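PDB 1WDU: TRAS1 ORF2p from Bombyx mori, which carries at its N terminus the endonuclease domain of a telomere-specific non-LTR retrotransposon, which probably cuts the target DNA at the insertion site. Local coordinates for residues Thr80-Ile85 with Thr102-Val107; Tyr122-Asp127 with Gly153-Lys158; Ser132-Ile137 with Asp172-Thr177; Ile185-Asp190 with Gln204-Val209. The protein carries 1 engineered substitution. All coordinates share one frame; numbering follows the deposited sequence.

Contact 1: residues Thr80-Ile85 with Thr102-Val107; sequences TVKAAI and TNNIVV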
loop_
_atom_site.group_PDB
_atom_site.type_symbol
_atom_site.label_atom_id
_atom_site.label_comp_id
_atom_site.label_asym_id
_atom_site.label_seq_id
_atom_site.Cartn_x
_atom_site.Cartn_y
_atom_site.Cartn_z
ATOM N N THR A 80 -9.708 3.279 -15.955
ATOM C CA THR A 80 -8.719 3.663 -14.948
ATOM C C THR A 80 -8.904 3.036 -13.566
ATOM O O THR A 80 -9.954 3.164 -12.936
ATOM C CB THR A 80 -8.657 5.209 -14.790
ATOM O OG1 THR A 80 -7.761 5.742 -15.769
ATOM C CG2 THR A 80 -8.157 5.610 -13.403
ATOM N N VAL A 81 -7.853 2.363 -13.112
ATOM C CA VAL A 81 -7.828 1.722 -11.803
ATOM C C VAL A 81 -6.754 2.456 -11.011
ATOM O O VAL A 81 -5.601 2.530 -11.429
ATOM C CB VAL A 81 -7.469 0.229 -11.923
ATOM C CG1 VAL A 81 -7.414 -0.407 -10.552
ATOM C CG2 VAL A 81 -8.506 -0.480 -12.805
ATOM N N LYS A 82 -7.136 3.012 -9.874
ATOM C CA LYS A 82 -6.194 3.769 -9.063
ATOM C C LYS A 82 -5.420 2.928 -8.055
ATOM O O LYS A 82 -4.325 3.303 -7.655
ATOM C CB LYS A 82 -6.939 4.904 -8.355
ATOM C CG LYS A 82 -7.746 5.742 -9.335
ATOM C CD LYS A 82 -8.468 6.886 -8.667
ATOM C CE LYS A 82 -9.358 7.613 -9.669
ATOM N NZ LYS A 82 -10.160 8.663 -8.991
ATOM N N ALA A 83 -5.978 1.789 -7.661
ATOM C CA ALA A 83 -5.318 0.919 -6.698
ATOM C C ALA A 83 -5.587 -0.561 -6.958
ATOM O O ALA A 83 -6.632 -0.947 -7.481
ATOM C CB ALA A 83 -5.746 1.283 -5.299
ATOM N N ALA A 84 -4.617 -1.389 -6.600
ATOM C CA ALA A 84 -4.758 -2.815 -6.794
ATOM C C ALA A 84 -3.820 -3.585 -5.888
ATOM O O ALA A 84 -2.844 -3.049 -5.361
ATOM C CB ALA A 84 -4.490 -3.174 -8.242
ATOM N N ILE A 85 -4.136 -4.857 -5.705
ATOM C CA ILE A 85 -3.311 -5.716 -4.891
ATOM C C ILE A 85 -2.970 -6.963 -5.707
ATOM O O ILE A 85 -3.858 -7.692 -6.157
ATOM C CB ILE A 85 -4.032 -6.094 -3.584
ATOM C CG1 ILE A 85 -4.225 -4.833 -2.728
ATOM C CG2 ILE A 85 -3.235 -7.149 -2.837
ATOM C CD1 ILE A 85 -4.980 -5.047 -1.415
ATOM N N THR A 102 -13.384 0.442 -3.163
ATOM C CA THR A 102 -13.946 1.600 -3.848
ATOM C C THR A 102 -13.074 1.971 -5.041
ATOM O O THR A 102 -12.268 1.166 -5.518
ATOM C CB THR A 102 -13.996 2.823 -2.917
ATOM O OG1 THR A 102 -12.654 3.268 -2.648
ATOM C CG2 THR A 102 -14.691 2.466 -1.601
ATOM N N ASN A 103 -13.237 3.201 -5.512
ATOM C CA ASN A 103 -12.462 3.699 -6.640
ATOM C C ASN A 103 -11.072 4.137 -6.191
ATOM O O ASN A 103 -10.206 4.403 -7.026
ATOM C CB ASN A 103 -13.178 4.890 -7.291
ATOM C CG ASN A 103 -14.533 4.515 -7.881
ATOM O OD1 ASN A 103 -14.766 4.686 -9.078
ATOM N ND2 ASN A 103 -15.434 4.005 -7.039
ATOM N N ASN A 104 -10.859 4.209 -4.877
ATOM C CA ASN A 104 -9.567 4.635 -4.336
ATOM C C ASN A 104 -8.875 3.596 -3.467
ATOM O O ASN A 104 -7.668 3.687 -3.235
ATOM C CB ASN A 104 -9.724 5.927 -3.527
ATOM C CG ASN A 104 -10.128 7.106 -4.385
ATOM O OD1 ASN A 104 -11.318 7.374 -4.581
ATOM N ND2 ASN A 104 -9.134 7.813 -4.921
ATOM N N ILE A 105 -9.629 2.625 -2.959
ATOM C CA ILE A 105 -9.022 1.593 -2.135
ATOM C C ILE A 105 -9.521 0.206 -2.501
ATOM O O ILE A 105 -10.658 0.031 -2.975
ATOM C CB ILE A 105 -9.274 1.794 -0.604
ATOM C CG1 ILE A 105 -10.689 1.352 -0.243
ATOM C CG2 ILE A 105 -9.028 3.250 -0.191
ATOM C CD1 ILE A 105 -10.910 1.255 1.256
ATOM N N VAL A 106 -8.644 -0.773 -2.308
ATOM C CA VAL A 106 -8.985 -2.159 -2.564
ATOM C C VAL A 106 -8.533 -2.903 -1.304
ATOM O O VAL A 106 -7.412 -2.724 -0.807
ATOM C CB VAL A 106 -8.304 -2.700 -3.864
ATOM C CG1 VAL A 106 -6.793 -2.730 -3.716
ATOM C CG2 VAL A 106 -8.861 -4.091 -4.200
ATOM N N VAL A 107 -9.449 -3.693 -0.759
ATOM C CA VAL A 107 -9.194 -4.427 0.463
ATOM C C VAL A 107 -9.238 -5.921 0.185
ATOM O O VAL A 107 -10.190 -6.437 -0.427
ATOM C CB VAL A 107 -10.253 -4.070 1.540
ATOM C CG1 VAL A 107 -9.905 -4.739 2.866
ATOM C CG2 VAL A 107 -10.349 -2.547 1.694
HETATM O O HOH W 1 -10.159 2.916 -9.103
#

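Contact 2: residues Tyr122-Asp127 with Gly153-Lys158; sequences YYFEPD and GDANAK. With PO4 (phosphate ion), chain C.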
loop_
_atom_site.group_PDB
_atom_site.type_symbol
_atom_site.label_atom_id
_atom_site.label_comp_id
_atom_site.label_asym_id
_atom_site.label_seq_id
_atom_site.Cartn_x
_atom_site.Cartn_y
_atom_site.Cartn_z
ATOM N N TYR A 122 -4.184 1.748 -1.252
ATOM C CA TYR A 122 -4.951 2.965 -1.459
ATOM C C TYR A 122 -4.201 4.036 -2.243
ATOM O O TYR A 122 -2.973 4.025 -2.340
ATOM C CB TYR A 122 -5.349 3.554 -0.109
ATOM C CG TYR A 122 -4.171 4.088 0.687
ATOM C CD1 TYR A 122 -3.528 3.304 1.650
ATOM C CD2 TYR A 122 -3.699 5.388 0.477
ATOM C CE1 TYR A 122 -2.454 3.803 2.390
ATOM C CE2 TYR A 122 -2.620 5.895 1.204
ATOM C CZ TYR A 122 -2.005 5.101 2.159
ATOM O OH TYR A 122 -0.948 5.625 2.871
ATOM N N TYR A 123 -4.974 4.973 -2.779
ATOM C CA TYR A 123 -4.454 6.101 -3.534
ATOM C C TYR A 123 -5.413 7.296 -3.373
ATOM O O TYR A 123 -6.596 7.211 -3.703
ATOM C CB TYR A 123 -4.299 5.739 -5.010
ATOM C CG TYR A 123 -3.868 6.916 -5.855
ATOM C CD1 TYR A 123 -4.800 7.662 -6.574
ATOM C CD2 TYR A 123 -2.536 7.324 -5.885
ATOM C CE1 TYR A 123 -4.420 8.782 -7.297
ATOM C CE2 TYR A 123 -2.145 8.439 -6.599
ATOM C CZ TYR A 123 -3.091 9.165 -7.304
ATOM O OH TYR A 123 -2.704 10.275 -8.010
ATOM N N PHE A 124 -4.887 8.399 -2.851
ATOM C CA PHE A 124 -5.666 9.610 -2.633
ATOM C C PHE A 124 -5.195 10.686 -3.626
ATOM O O PHE A 124 -4.018 11.068 -3.616
ATOM C CB PHE A 124 -5.453 10.107 -1.193
ATOM C CG PHE A 124 -5.778 9.077 -0.123
ATOM C CD1 PHE A 124 -5.217 9.185 1.145
ATOM C CD2 PHE A 124 -6.646 8.005 -0.386
ATOM C CE1 PHE A 124 -5.505 8.254 2.137
ATOM C CE2 PHE A 124 -6.942 7.064 0.596
ATOM C CZ PHE A 124 -6.366 7.191 1.867
ATOM N N GLU A 125 -6.103 11.164 -4.480
ATOM C CA GLU A 125 -5.750 12.201 -5.453
ATOM C C GLU A 125 -5.154 13.372 -4.689
ATOM O O GLU A 125 -5.593 13.680 -3.581
ATOM C CB GLU A 125 -6.982 12.717 -6.198
ATOM C CG GLU A 125 -8.139 11.752 -6.269
ATOM C CD GLU A 125 -7.896 10.665 -7.263
ATOM O OE1 GLU A 125 -6.970 10.826 -8.096
ATOM O OE2 GLU A 125 -8.639 9.658 -7.215
ATOM N N PRO A 126 -4.157 14.050 -5.276
ATOM C CA PRO A 126 -3.519 15.194 -4.621
ATOM C C PRO A 126 -4.404 16.439 -4.685
ATOM O O PRO A 126 -4.214 17.382 -3.914
ATOM C CB PRO A 126 -2.241 15.373 -5.431
ATOM C CG PRO A 126 -2.729 15.083 -6.818
ATOM C CD PRO A 126 -3.565 13.821 -6.609
ATOM N N ASP A 127 -5.368 16.423 -5.605
ATOM C CA ASP A 127 -6.271 17.550 -5.817
ATOM C C ASP A 127 -7.726 17.302 -5.406
ATOM O O ASP A 127 -8.626 18.004 -5.856
ATOM C CB ASP A 127 -6.206 17.968 -7.292
ATOM C CG ASP A 127 -6.560 16.826 -8.248
ATOM O OD1 ASP A 127 -6.253 15.652 -7.935
ATOM O OD2 ASP A 127 -7.135 17.103 -9.326
ATOM N N GLY A 153 -0.069 2.823 0.557
ATOM C CA GLY A 153 -0.442 3.583 -0.610
ATOM C C GLY A 153 0.172 4.964 -0.681
ATOM O O GLY A 153 1.088 5.303 0.070
ATOM N N ASP A 154 -0.352 5.752 -1.615
ATOM C CA ASP A 154 0.082 7.115 -1.839
ATOM C C ASP A 154 -0.990 8.018 -1.239
ATOM O O ASP A 154 -2.112 8.063 -1.727
ATOM C CB ASP A 154 0.207 7.379 -3.347
ATOM C CG ASP A 154 0.714 8.772 -3.660
ATOM O OD1 ASP A 154 0.933 9.561 -2.718
ATOM O OD2 ASP A 154 0.892 9.081 -4.857
ATOM N N ALA A 155 -0.643 8.730 -0.178
ATOM C CA ALA A 155 -1.587 9.625 0.475
ATOM C C ALA A 155 -1.506 11.052 -0.049
ATOM O O ALA A 155 -2.377 11.873 0.254
ATOM C CB ALA A 155 -1.336 9.626 1.974
ATOM N N ASN A 156 -0.474 11.344 -0.841
ATOM C CA ASN A 156 -0.276 12.699 -1.349
ATOM C C ASN A 156 -0.485 13.654 -0.172
ATOM O O ASN A 156 -1.246 14.615 -0.264
ATOM C CB ASN A 156 -1.283 13.027 -2.457
ATOM C CG ASN A 156 -0.843 12.525 -3.815
ATOM O OD1 ASN A 156 -1.489 11.659 -4.410
ATOM N ND2 ASN A 156 0.260 13.065 -4.314
ATOM N N ALA A 157 0.171 13.354 0.942
ATOM C CA ALA A 157 0.064 14.156 2.160
ATOM C C ALA A 157 1.420 14.104 2.843
ATOM O O ALA A 157 2.082 13.062 2.859
ATOM C CB ALA A 157 -1.019 13.586 3.092
ATOM N N LYS A 158 1.824 15.222 3.424
ATOM C CA LYS A 158 3.128 15.297 4.056
ATOM C C LYS A 158 3.082 15.332 5.559
ATOM O O LYS A 158 2.245 16.007 6.151
ATOM C CB LYS A 158 3.873 16.537 3.549
ATOM C CG LYS A 158 3.933 16.640 2.036
ATOM C CD LYS A 158 4.842 17.769 1.574
ATOM C CE LYS A 158 5.011 17.743 0.057
ATOM N NZ LYS A 158 6.130 18.628 -0.400
HETATM P P PO4 C . 0.597 10.870 -8.500
HETATM O O1 PO4 C . 0.029 12.116 -9.269
HETATM O O2 PO4 C . 2.108 10.832 -8.442
HETATM O O3 PO4 C . -0.126 10.684 -7.155
HETATM O O4 PO4 C . 0.153 9.666 -9.353
#

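Contact 3: residues Ser132-Ile137 with Asp172-Thr177; sequences SYLEQI and DQLMGT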
loop_
_atom_site.group_PDB
_atom_site.type_symbol
_atom_site.label_atom_id
_atom_site.label_comp_id
_atom_site.label_asym_id
_atom_site.label_seq_id
_atom_site.Cartn_x
_atom_site.Cartn_y
_atom_site.Cartn_z
ATOM N N SER A 132 -13.191 12.335 2.535
ATOM C CA SER A 132 -13.921 11.118 2.166
ATOM C C SER A 132 -13.044 9.873 2.216
ATOM O O SER A 132 -13.525 8.781 2.524
ATOM C CB SER A 132 -14.558 11.255 0.778
ATOM O OG SER A 132 -13.586 11.482 -0.227
ATOM N N TYR A 133 -11.758 10.035 1.923
ATOM C CA TYR A 133 -10.837 8.904 1.956
ATOM C C TYR A 133 -10.549 8.490 3.404
ATOM O O TYR A 133 -10.321 7.311 3.688
ATOM C CB TYR A 133 -9.535 9.272 1.241
ATOM C CG TYR A 133 -9.731 9.666 -0.205
ATOM C CD1 TYR A 133 -8.915 10.628 -0.803
ATOM C CD2 TYR A 133 -10.732 9.076 -0.982
ATOM C CE1 TYR A 133 -9.088 10.995 -2.136
ATOM C CE2 TYR A 133 -10.913 9.439 -2.320
ATOM C CZ TYR A 133 -10.087 10.398 -2.886
ATOM O OH TYR A 133 -10.259 10.758 -4.202
ATOM N N LEU A 134 -10.557 9.455 4.322
ATOM C CA LEU A 134 -10.310 9.141 5.724
ATOM C C LEU A 134 -11.497 8.341 6.272
ATOM O O LEU A 134 -11.325 7.447 7.113
ATOM C CB LEU A 134 -10.092 10.422 6.537
ATOM C CG LEU A 134 -8.844 11.243 6.186
ATOM C CD1 LEU A 134 -8.742 12.445 7.117
ATOM C CD2 LEU A 134 -7.598 10.376 6.320
ATOM N N GLU A 135 -12.694 8.659 5.777
ATOM C CA GLU A 135 -13.917 7.958 6.185
ATOM C C GLU A 135 -13.825 6.513 5.700
ATOM O O GLU A 135 -14.210 5.579 6.409
ATOM C CB GLU A 135 -15.166 8.604 5.568
ATOM C CG GLU A 135 -15.396 10.070 5.916
ATOM C CD GLU A 135 -16.585 10.665 5.163
ATOM O OE1 GLU A 135 -16.683 10.459 3.926
ATOM O OE2 GLU A 135 -17.417 11.347 5.806
ATOM N N GLN A 136 -13.318 6.327 4.486
ATOM C CA GLN A 136 -13.172 4.978 3.942
ATOM C C GLN A 136 -12.207 4.185 4.817
ATOM O O GLN A 136 -12.398 2.986 5.024
ATOM C CB GLN A 136 -12.659 5.021 2.504
ATOM C CG GLN A 136 -13.703 5.407 1.471
ATOM C CD GLN A 136 -13.094 5.598 0.088
ATOM O OE1 GLN A 136 -12.351 4.747 -0.407
ATOM N NE2 GLN A 136 -13.406 6.721 -0.540
ATOM N N ILE A 137 -11.175 4.853 5.334
ATOM C CA ILE A 137 -10.210 4.179 6.201
ATOM C C ILE A 137 -10.934 3.740 7.461
ATOM O O ILE A 137 -10.757 2.617 7.921
ATOM C CB ILE A 137 -9.017 5.103 6.591
ATOM C CG1 ILE A 137 -8.242 5.508 5.332
ATOM C CG2 ILE A 137 -8.096 4.398 7.605
ATOM C CD1 ILE A 137 -7.805 4.345 4.478
ATOM N N ASP A 172 -1.676 16.146 8.583
ATOM C CA ASP A 172 -2.317 16.324 9.884
ATOM C C ASP A 172 -3.660 15.587 9.974
ATOM O O ASP A 172 -3.928 14.900 10.963
ATOM C CB ASP A 172 -2.518 17.821 10.169
ATOM C CG ASP A 172 -1.244 18.509 10.638
ATOM O OD1 ASP A 172 -1.278 19.744 10.808
ATOM O OD2 ASP A 172 -0.210 17.828 10.845
ATOM N N GLN A 173 -4.505 15.725 8.953
ATOM C CA GLN A 173 -5.796 15.028 8.958
ATOM C C GLN A 173 -5.582 13.521 8.977
ATOM O O GLN A 173 -6.253 12.803 9.726
ATOM C CB GLN A 173 -6.644 15.410 7.736
ATOM C CG GLN A 173 -7.226 16.830 7.801
ATOM C CD GLN A 173 -8.450 17.015 6.910
ATOM O OE1 GLN A 173 -9.469 16.338 7.087
ATOM N NE2 GLN A 173 -8.353 17.936 5.947
ATOM N N LEU A 174 -4.646 13.037 8.158
ATOM C CA LEU A 174 -4.349 11.599 8.116
ATOM C C LEU A 174 -3.825 11.137 9.477
ATOM O O LEU A 174 -4.272 10.124 10.004
ATOM C CB LEU A 174 -3.317 11.287 7.019
ATOM C CG LEU A 174 -2.871 9.823 6.866
ATOM C CD1 LEU A 174 -4.084 8.912 6.811
ATOM C CD2 LEU A 174 -2.030 9.664 5.600
ATOM N N MET A 175 -2.878 11.879 10.049
ATOM C CA MET A 175 -2.335 11.523 11.362
ATOM C C MET A 175 -3.446 11.486 12.411
ATOM O O MET A 175 -3.472 10.602 13.271
ATOM C CB MET A 175 -1.265 12.531 11.806
ATOM C CG MET A 175 0.142 12.267 11.265
ATOM S SD MET A 175 0.714 10.566 11.578
ATOM C CE MET A 175 1.078 10.620 13.347
ATOM N N GLY A 176 -4.357 12.457 12.338
ATOM C CA GLY A 176 -5.456 12.518 13.286
ATOM C C GLY A 176 -6.288 11.256 13.188
ATOM O O GLY A 176 -6.655 10.648 14.198
ATOM N N THR A 177 -6.586 10.861 11.955
ATOM C CA THR A 177 -7.356 9.653 11.716
ATOM C C THR A 177 -6.580 8.447 12.239
ATOM O O THR A 177 -7.149 7.572 12.894
ATOM C CB THR A 177 -7.649 9.494 10.215
ATOM O OG1 THR A 177 -8.456 10.597 9.783
ATOM C CG2 THR A 177 -8.380 8.195 9.935
#

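Contact 4: residues Ile185-Asp190 with Gln204-Val209; sequences ILNEGD and QSRVDV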
loop_
_atom_site.group_PDB
_atom_site.type_symbol
_atom_site.label_atom_id
_atom_site.label_comp_id
_atom_site.label_asym_id
_atom_site.label_seq_id
_atom_site.Cartn_x
_atom_site.Cartn_y
_atom_site.Cartn_z
ATOM N N ILE A 185 2.426 4.042 12.123
ATOM C CA ILE A 185 3.256 4.252 10.951
ATOM C C ILE A 185 4.415 3.275 10.882
ATOM O O ILE A 185 5.081 3.005 11.882
ATOM C CB ILE A 185 3.809 5.684 10.933
ATOM C CG1 ILE A 185 2.644 6.676 10.873
ATOM C CG2 ILE A 185 4.725 5.880 9.728
ATOM C CD1 ILE A 185 3.043 8.111 11.122
ATOM N N LEU A 186 4.643 2.746 9.687
ATOM C CA LEU A 186 5.718 1.795 9.449
ATOM C C LEU A 186 6.904 2.474 8.769
ATOM O O LEU A 186 8.032 2.002 8.866
ATOM C CB LEU A 186 5.206 0.633 8.584
ATOM C CG LEU A 186 4.360 -0.394 9.348
ATOM C CD1 LEU A 186 3.580 -1.295 8.394
ATOM C CD2 LEU A 186 5.292 -1.216 10.243
ATOM N N ASN A 187 6.648 3.584 8.089
ATOM C CA ASN A 187 7.711 4.308 7.400
ATOM C C ASN A 187 8.929 4.564 8.276
ATOM O O ASN A 187 8.840 4.573 9.505
ATOM C CB ASN A 187 7.194 5.645 6.880
ATOM C CG ASN A 187 6.337 5.494 5.649
ATOM O OD1 ASN A 187 5.379 4.716 5.634
ATOM N ND2 ASN A 187 6.672 6.243 4.605
ATOM N N GLU A 188 10.066 4.770 7.623
ATOM C CA GLU A 188 11.320 5.042 8.305
ATOM C C GLU A 188 12.306 5.695 7.346
ATOM O O GLU A 188 12.186 5.560 6.126
ATOM C CB GLU A 188 11.903 3.745 8.878
ATOM C CG GLU A 188 11.504 3.506 10.331
ATOM C CD GLU A 188 11.749 2.090 10.800
ATOM O OE1 GLU A 188 12.900 1.611 10.693
ATOM O OE2 GLU A 188 10.782 1.459 11.283
ATOM N N GLY A 189 13.269 6.423 7.898
ATOM C CA GLY A 189 14.255 7.080 7.061
ATOM C C GLY A 189 13.739 8.358 6.433
ATOM O O GLY A 189 12.693 8.888 6.836
ATOM N N ASP A 190 14.471 8.854 5.439
ATOM C CA ASP A 190 14.101 10.085 4.755
ATOM C C ASP A 190 14.300 9.970 3.248
ATOM O O ASP A 190 14.304 10.975 2.537
ATOM C CB ASP A 190 14.931 11.260 5.294
ATOM C CG ASP A 190 16.421 11.121 4.988
ATOM O OD1 ASP A 190 17.198 12.016 5.392
ATOM O OD2 ASP A 190 16.818 10.123 4.345
ATOM N N GLN A 204 11.868 16.413 -4.703
ATOM C CA GLN A 204 11.709 15.155 -3.985
ATOM C C GLN A 204 10.721 15.298 -2.827
ATOM O O GLN A 204 10.539 16.391 -2.284
ATOM C CB GLN A 204 13.061 14.679 -3.452
ATOM C CG GLN A 204 14.143 14.570 -4.518
ATOM C CD GLN A 204 15.412 13.918 -3.998
ATOM O OE1 GLN A 204 16.008 14.382 -3.025
ATOM N NE2 GLN A 204 15.832 12.835 -4.647
ATOM N N SER A 205 10.085 14.189 -2.452
ATOM C CA SER A 205 9.112 14.194 -1.362
ATOM C C SER A 205 8.778 12.787 -0.882
ATOM O O SER A 205 9.107 11.797 -1.534
ATOM C CB SER A 205 7.816 14.876 -1.815
ATOM O OG SER A 205 7.145 14.091 -2.788
ATOM N N ARG A 206 8.124 12.710 0.269
ATOM C CA ARG A 206 7.708 11.433 0.836
ATOM C C ARG A 206 6.214 11.560 1.105
ATOM O O ARG A 206 5.806 12.108 2.128
ATOM C CB ARG A 206 8.464 11.128 2.144
ATOM C CG ARG A 206 9.865 10.543 1.949
ATOM C CD ARG A 206 10.656 10.441 3.266
ATOM N NE ARG A 206 10.156 9.425 4.196
ATOM C CZ ARG A 206 10.564 8.154 4.230
ATOM N NH1 ARG A 206 11.489 7.716 3.381
ATOM N NH2 ARG A 206 10.062 7.318 5.131
ATOM N N VAL A 207 5.406 11.068 0.170
ATOM C CA VAL A 207 3.957 11.142 0.305
ATOM C C VAL A 207 3.309 9.760 0.401
ATOM O O VAL A 207 2.088 9.645 0.544
ATOM C CB VAL A 207 3.327 11.939 -0.871
ATOM C CG1 VAL A 207 3.805 13.382 -0.828
ATOM C CG2 VAL A 207 3.697 11.312 -2.204
ATOM N N ASP A 208 4.132 8.716 0.335
ATOM C CA ASP A 208 3.642 7.344 0.437
ATOM C C ASP A 208 3.721 6.874 1.894
ATOM O O ASP A 208 4.748 7.030 2.551
ATOM C CB ASP A 208 4.466 6.415 -0.459
ATOM C CG ASP A 208 4.390 6.803 -1.925
ATOM O OD1 ASP A 208 5.268 7.570 -2.387
ATOM O OD2 ASP A 208 3.445 6.351 -2.617
ATOM N N VAL A 209 2.638 6.300 2.400
ATOM C CA VAL A 209 2.620 5.851 3.786
ATOM C C VAL A 209 2.166 4.404 3.916
ATOM O O VAL A 209 1.377 3.907 3.104
ATOM C CB VAL A 209 1.676 6.743 4.675
ATOM C CG1 VAL A 209 2.098 6.654 6.135
ATOM C CG2 VAL A 209 1.709 8.191 4.208
HETATM O O HOH W 2 13.509 5.967 3.904
#

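Contact 1: residues Thr80-Ile85 with Thr102-Val107
Ile85 and Val106 meet between the two sheets of the four-layered alpha/beta sandwich, and theirs is the tight end of the contact. CG1 of Ile85 lies 3.5 Å from CG1 of Val106, while its terminal CD1 reaches past that methyl to the backbone, 3.4 Å from Val106 O. With chi1 at 65°, Val106 holds CG1 between its own backbone N and carbonyl carbon, a placement that lets the methyl press on CA of Ala84 at 3.7 Å. The strand segments run in nearly the same direction, 19° apart, with axes only 6.0 Å from each other, and the single methyl of Ala83, 3.7 Å from Asn104 O, suits so close an approach. Toward Lys82 and Asn103, both partly exposed, the packing gives way to a methylene-to-carbonyl contact and a water bridge. The extended Lys82 chain runs alongside the Asn104 side chain and passes CD 3.4 Å from Asn103 O, its NZ going on to a salt bridge with Glu125. A water accepts from Lys82 N and donates to Asn103 O at 2.6 Å. Across this seam the sheets are thus held by apolar packing at one end, whereas at the other their polar backbone atoms are joined through water.

Contact 2: residues Tyr122-Asp127 with Gly153-Lys158
Tyr122 lays its ring flat over Gly153 on the neighbouring parallel strand. Its CB packs on Ile105. At chi1 68° CG stands between the backbone N and the carbonyl carbon, which folds the ring back over the glycine, whose CA makes a CH-pi contact 3.5 Å from the Tyr122 ring centroid. Along one side of the ring CE1 lies 3.2 Å from Gly153 N; along the other, CD2 lies against a face of the Phe124 ring and CE2 is 3.7 Å from Ala155 N, which sits at the ring edge. OH at the tip probably bonds to Val209 O. A leucine here would probably leave Gly153 CA without its covering ring and Val209 O without the hydroxyl. Two backbone bonds join the strands, Asp154 N to Tyr122 O and Phe124 N to Asp154 O at 3.0 Å. Gly153-Asp154-Ala155-Asn156 matches the GDxN signature of DNase I-like endonucleases. Asp154 OD1 accepts from Asn156 N in an Asx turn, and a phosphate, probably from the crystallisation liquor, accepts from Tyr123 OH (2.7 Å to its O3) and is also hydrogen-bonded to His234. The contact closes a beta-alpha-beta unit: helix 131-142 packs on Phe124, helix 169-181 touches Phe124 and Ala155, and strand 204-212 adjoins strand 149-154.

Contact 3: residues Ser132-Ile137 with Asp172-Thr177
Leu134 pushes its two methyls into the angle between Gln173, Leu174 and Thr177 of the facing helix. CD1 lies 3.3 Å from the side-chain oxygen Thr177 OG1 and 3.6 Å from the backbone oxygen Gln173 O, and also meets CB of Gln173, while CD2 turns to Leu174 CD1 at 3.8 Å. The oxygens met by CD1 are already engaged with each other: Thr177 OG1 donates to Gln173 O at 3.1 Å, as its N does at 3.0 Å, and the two donors reach Gln173 O from opposite faces of the carbonyl plane. The bond follows from the torsion of Thr177, which sets OG1 opposite its carbonyl carbon (chi1 -63°) and so points it back along the helix. Leu134 therefore packs on a hydroxyl whose hydrogen is spent within its own helix. Replacement of Thr177 by an alanine would probably open a gap beside Leu134 CD1 and cost Gln173 O its second donor. Farther along, the methyls Ile137 CG2 and Thr177 CG2 come only to 4.5 Å. The segment axes run nearly parallel, crossing at -18° and 10.5 Å apart, and Leu134 fills most of the contact from its helix. Helices 131-142 and 169-181 lie together on one side of the seven-stranded sheet, where Tyr133 and Ile137 pack on Phe124 and Leu174 on Ala155, with Trp162 of a nearby loop also against Leu174.

Contact 4: residues Ile185-Asp190 with Gln204-Val209
Glu188 O is gripped by two donors, a water at 2.6 Å and, more weakly, Arg206 NH2 at 2.9 Å. The water in turn accepts from Arg206 NH1, so the guanidinium holds this carbonyl both directly and through the solvent. The contact belongs to the DNase I-like fold, where the loop after strand 184-185 runs back antiparallel to the interrupted strand 204-212. Arg206 bends at chi3 (70°), which brings the guanidinium against the loop backbone, and Gly189 O stands over the centre of one of its faces, 3.4 Å above the plane. Arg206 is held from outside the two segments as well, NH1 by Val191 O and NE by Trp162 O. This array of carbonyls would probably stabilise the positive charge while fixing the course of the exposed loop, which turns at Gly189 with a positive phi. Asn187 supplies the second link. Its amide plane stands 88° from that of the guanidinium, and ND2 donates to Asp208 O at 2.9 Å, in the carbonyl plane, with an angle of 148° at the hydrogen. OD1 of the same amide accepts from Thr210 N and rests 3.5 Å from Val209 CA and 3.8 Å from Val209 CG1.

How the contacts relate
From the N terminus, contact 1 comes first: residues 80-85 and 102-107 close a short loop and bring the six-stranded sheet against the seven-stranded one. The next strand of the latter, 116-123, leads into contact 2, and contacts 1 and 2 touch through the Lys82-Glu125 salt bridge and through Asn104. Contacts 2 and 3 cross, their segments alternating along the chain: helix 131-142 starts contact 3 inside the loop that contact 2 closes, and helix 169-181 completes it only after strand 149-154. Contact 4 follows in series, tying the loop after strand 184-185 to strand 204-212, which lies next to strand 149-154. Contacts 1 and 4 stay apart, on opposite sides of the chain's centre.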